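PDB 4APM: apical membrane antigen 1 from Babesia divergens, which probably takes part in host-cell invasion at the parasite's moving junction, as a calcium-binding surface protein of the apicomplexan AMA1 family. Local coordinates for residues I107-W119 with V151-F163. Residues are numbered along the deposited sequence; the frame is centred on the assembly and turned at random.
Sequences ILSPVSAADLVRW and VYDAKEEMCHILF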
# COMPACT_ATOMS: atom_id res chain seq x y z
N ILE A 107 27.58 -15.80 5.28
CA ILE A 107 27.35 -14.41 4.89
C ILE A 107 25.90 -13.99 5.20
O ILE A 107 24.95 -14.63 4.76
CB ILE A 107 27.76 -14.14 3.42
CG1 ILE A 107 29.29 -14.12 3.29
CG2 ILE A 107 27.16 -12.83 2.89
CD1 ILE A 107 29.83 -13.45 2.05
N LEU A 108 25.75 -12.93 6.00
CA LEU A 108 24.45 -12.57 6.50
C LEU A 108 23.40 -12.40 5.39
O LEU A 108 22.22 -12.55 5.66
CB LEU A 108 24.51 -11.30 7.36
CG LEU A 108 25.64 -11.08 8.38
CD1 LEU A 108 25.11 -11.00 9.80
CD2 LEU A 108 26.73 -12.13 8.26
N SER A 109 23.83 -12.13 4.15
CA SER A 109 22.93 -11.53 3.15
C SER A 109 23.46 -11.51 1.71
O SER A 109 24.63 -11.22 1.51
CB SER A 109 22.61 -10.09 3.56
OG SER A 109 21.77 -9.47 2.62
N PRO A 110 22.59 -11.71 0.70
CA PRO A 110 21.18 -12.08 0.78
C PRO A 110 21.08 -13.57 1.12
O PRO A 110 22.05 -14.29 0.95
CB PRO A 110 20.68 -11.84 -0.65
CG PRO A 110 21.86 -12.11 -1.51
CD PRO A 110 23.06 -11.67 -0.70
N VAL A 111 19.93 -14.02 1.62
CA VAL A 111 19.71 -15.45 1.82
C VAL A 111 18.46 -15.88 1.05
O VAL A 111 17.58 -15.05 0.79
CB VAL A 111 19.56 -15.81 3.33
CG1 VAL A 111 20.81 -15.47 4.12
CG2 VAL A 111 18.35 -15.11 3.93
N SER A 112 18.34 -17.15 0.71
CA SER A 112 17.22 -17.59 -0.09
C SER A 112 16.04 -17.92 0.81
O SER A 112 16.23 -18.22 1.98
CB SER A 112 17.60 -18.82 -0.94
OG SER A 112 17.50 -20.01 -0.17
N ALA A 113 14.83 -17.91 0.25
CA ALA A 113 13.64 -18.38 0.98
C ALA A 113 13.83 -19.78 1.54
O ALA A 113 13.35 -20.08 2.64
CB ALA A 113 12.42 -18.33 0.08
N ALA A 114 14.52 -20.63 0.78
CA ALA A 114 14.76 -22.02 1.20
C ALA A 114 15.73 -22.07 2.39
O ALA A 114 15.53 -22.82 3.34
CB ALA A 114 15.31 -22.85 0.03
N ASP A 115 16.78 -21.25 2.32
CA ASP A 115 17.69 -21.08 3.46
C ASP A 115 16.98 -20.78 4.77
O ASP A 115 17.20 -21.44 5.78
CB ASP A 115 18.71 -19.98 3.16
CG ASP A 115 19.90 -20.50 2.37
OD1 ASP A 115 20.02 -21.73 2.24
OD2 ASP A 115 20.72 -19.68 1.90
N LEU A 116 16.08 -19.81 4.72
CA LEU A 116 15.30 -19.42 5.87
C LEU A 116 14.45 -20.59 6.40
O LEU A 116 14.42 -20.83 7.61
CB LEU A 116 14.44 -18.18 5.52
CG LEU A 116 14.84 -16.79 6.06
CD1 LEU A 116 16.31 -16.65 6.44
CD2 LEU A 116 14.38 -15.61 5.19
N VAL A 117 13.81 -21.36 5.51
CA VAL A 117 13.16 -22.60 5.99
C VAL A 117 14.14 -23.66 6.56
O VAL A 117 13.90 -24.21 7.65
CB VAL A 117 11.97 -23.13 5.11
CG1 VAL A 117 12.04 -22.63 3.69
CG2 VAL A 117 11.76 -24.65 5.20
N ARG A 118 15.30 -23.79 5.93
CA ARG A 118 16.38 -24.66 6.43
C ARG A 118 16.66 -24.26 7.91
O ARG A 118 16.72 -25.13 8.81
CB ARG A 118 17.63 -24.50 5.50
CG ARG A 118 18.53 -25.72 5.27
CD ARG A 118 18.69 -26.14 3.77
NE ARG A 118 19.04 -25.05 2.86
CZ ARG A 118 18.79 -25.04 1.54
NH1 ARG A 118 18.21 -26.07 0.94
NH2 ARG A 118 19.13 -23.98 0.81
N TRP A 119 16.65 -22.95 8.18
CA TRP A 119 17.06 -22.41 9.49
C TRP A 119 15.98 -22.36 10.53
O TRP A 119 16.17 -21.81 11.62
CB TRP A 119 17.68 -21.03 9.31
CG TRP A 119 18.91 -21.10 8.48
CD1 TRP A 119 19.73 -22.22 8.28
CD2 TRP A 119 19.52 -20.03 7.68
NE1 TRP A 119 20.77 -21.91 7.43
CE2 TRP A 119 20.71 -20.61 7.05
CE3 TRP A 119 19.22 -18.70 7.45
CZ2 TRP A 119 21.54 -19.87 6.24
CZ3 TRP A 119 20.08 -17.95 6.65
CH2 TRP A 119 21.19 -18.53 6.03
N VAL A 151 14.49 -6.21 2.24
CA VAL A 151 13.69 -6.17 1.02
C VAL A 151 13.61 -7.60 0.59
O VAL A 151 14.64 -8.27 0.52
CB VAL A 151 14.40 -5.36 -0.08
CG1 VAL A 151 13.57 -5.40 -1.37
CG2 VAL A 151 14.64 -3.91 0.38
N TYR A 152 12.41 -8.14 0.45
CA TYR A 152 12.31 -9.51 -0.01
C TYR A 152 11.96 -9.48 -1.50
O TYR A 152 10.99 -8.84 -1.89
CB TYR A 152 11.25 -10.30 0.77
CG TYR A 152 11.05 -11.71 0.21
CD1 TYR A 152 12.04 -12.69 0.35
CD2 TYR A 152 9.94 -12.03 -0.53
CE1 TYR A 152 11.87 -13.96 -0.15
CE2 TYR A 152 9.75 -13.30 -1.02
CZ TYR A 152 10.73 -14.26 -0.83
OH TYR A 152 10.56 -15.52 -1.38
N ASP A 153 12.76 -10.17 -2.32
CA ASP A 153 12.49 -10.37 -3.76
C ASP A 153 11.71 -11.67 -4.03
O ASP A 153 12.28 -12.75 -4.03
CB ASP A 153 13.83 -10.42 -4.51
CG ASP A 153 13.67 -10.50 -6.03
OD1 ASP A 153 12.59 -10.92 -6.54
OD2 ASP A 153 14.67 -10.16 -6.72
N ALA A 154 10.42 -11.57 -4.29
CA ALA A 154 9.59 -12.75 -4.45
C ALA A 154 9.84 -13.48 -5.79
O ALA A 154 9.49 -14.65 -5.94
CB ALA A 154 8.11 -12.38 -4.31
N LYS A 155 10.45 -12.78 -6.75
CA LYS A 155 10.74 -13.37 -8.05
C LYS A 155 11.98 -14.24 -7.94
O LYS A 155 11.98 -15.39 -8.36
CB LYS A 155 10.94 -12.27 -9.10
CG LYS A 155 10.73 -12.67 -10.56
CD LYS A 155 11.10 -11.52 -11.50
CE LYS A 155 11.02 -11.94 -12.96
NZ LYS A 155 12.05 -11.26 -13.82
N GLU A 156 13.04 -13.70 -7.35
CA GLU A 156 14.27 -14.45 -7.15
C GLU A 156 14.22 -15.28 -5.84
O GLU A 156 15.13 -16.04 -5.56
CB GLU A 156 15.48 -13.52 -7.13
CG GLU A 156 15.75 -12.74 -8.41
CD GLU A 156 15.82 -13.64 -9.63
OE1 GLU A 156 16.57 -14.66 -9.60
OE2 GLU A 156 15.10 -13.33 -10.62
N GLU A 157 13.15 -15.10 -5.06
CA GLU A 157 13.04 -15.66 -3.69
C GLU A 157 14.28 -15.47 -2.84
O GLU A 157 14.84 -16.42 -2.32
CB GLU A 157 12.62 -17.12 -3.74
CG GLU A 157 11.23 -17.34 -4.30
CD GLU A 157 10.86 -18.81 -4.43
OE1 GLU A 157 11.76 -19.67 -4.31
OE2 GLU A 157 9.68 -19.12 -4.65
N MET A 158 14.70 -14.21 -2.70
CA MET A 158 15.90 -13.86 -2.00
C MET A 158 15.58 -12.75 -1.02
O MET A 158 14.80 -11.84 -1.33
CB MET A 158 16.97 -13.38 -2.98
CG MET A 158 17.52 -14.47 -3.91
SD MET A 158 18.51 -15.74 -3.07
CE MET A 158 19.93 -14.81 -2.50
N CYS A 159 16.16 -12.87 0.17
CA CYS A 159 15.95 -11.96 1.27
C CYS A 159 17.19 -11.07 1.41
O CYS A 159 18.27 -11.56 1.69
CB CYS A 159 15.72 -12.77 2.56
SG CYS A 159 15.53 -11.80 4.08
N HIS A 160 17.01 -9.76 1.23
CA HIS A 160 18.10 -8.80 1.37
C HIS A 160 18.00 -8.00 2.64
O HIS A 160 16.95 -7.41 2.96
CB HIS A 160 18.14 -7.85 0.18
CG HIS A 160 18.26 -8.54 -1.15
ND1 HIS A 160 19.43 -8.66 -1.80
CD2 HIS A 160 17.30 -9.20 -1.92
CE1 HIS A 160 19.23 -9.34 -2.95
NE2 HIS A 160 17.92 -9.66 -3.02
N ILE A 161 19.10 -7.90 3.36
CA ILE A 161 19.15 -6.99 4.48
C ILE A 161 19.87 -5.73 4.02
O ILE A 161 20.92 -5.81 3.37
CB ILE A 161 19.84 -7.63 5.71
CG1 ILE A 161 19.26 -9.03 5.97
CG2 ILE A 161 19.73 -6.74 6.93
CD1 ILE A 161 17.77 -9.08 6.27
N LEU A 162 19.27 -4.59 4.31
CA LEU A 162 19.84 -3.32 3.96
C LEU A 162 20.77 -2.90 5.07
O LEU A 162 20.56 -3.26 6.23
CB LEU A 162 18.73 -2.28 3.73
CG LEU A 162 17.82 -2.66 2.56
CD1 LEU A 162 16.90 -1.54 2.11
CD2 LEU A 162 18.66 -3.13 1.39
N PHE A 163 21.85 -2.21 4.70
CA PHE A 163 22.86 -1.74 5.66
C PHE A 163 22.50 -0.39 6.26
O PHE A 163 23.18 0.08 7.15
CB PHE A 163 24.23 -1.65 4.99
CG PHE A 163 25.39 -1.66 5.95
CD1 PHE A 163 25.58 -2.72 6.85
CD2 PHE A 163 26.33 -0.62 5.94
CE1 PHE A 163 26.66 -2.73 7.73
CE2 PHE A 163 27.42 -0.64 6.81
CZ PHE A 163 27.58 -1.69 7.71
O HOH W 1 14.04 -20.62 -2.29
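M158 CG stands anti to its carbonyl carbon (chi1 -68°), and bends at chi2 and chi3 swing the thioether across to S112 and P110: SD lies 3.7 Å from S112 CA, and CE presses on P110 CG at 3.5 Å, closer than usual van der Waals contact. In S109, OG stands anti to the backbone N (chi1 179°) and takes an almost straight bond from I161 N at 3.2 Å, a side-chain-to-backbone link just before the cis peptide of P110, past the end of the strand pairing. The proline's CB then sits over one face of the H160 imidazole, displaced toward the rim, a CH-pi contact 3.9 Å from the ring centroid. Between these groups, V111 and C159 form an antiparallel hydrogen-bonded pair. The bond from C159 N to V111 O is the shorter of its two, at 2.7 Å. Beyond the non-hydrogen-bonded pair S112-M158, A113 N donates to E157 O from above the carbonyl plane, and A113 CB lies at the edge of the Y152 ring, closest to OH at 3.7 Å. On the face opposite M158, V111 CG2 and L116 CD2 pack on C159 CB. Strand 111-112, outermost within this chain in a five-stranded antiparallel sheet, leads directly into helix 113-118, while V111 and L116 touch Y132 of helix 125-134, which the C129-C159 disulfide ties to strand 158-161.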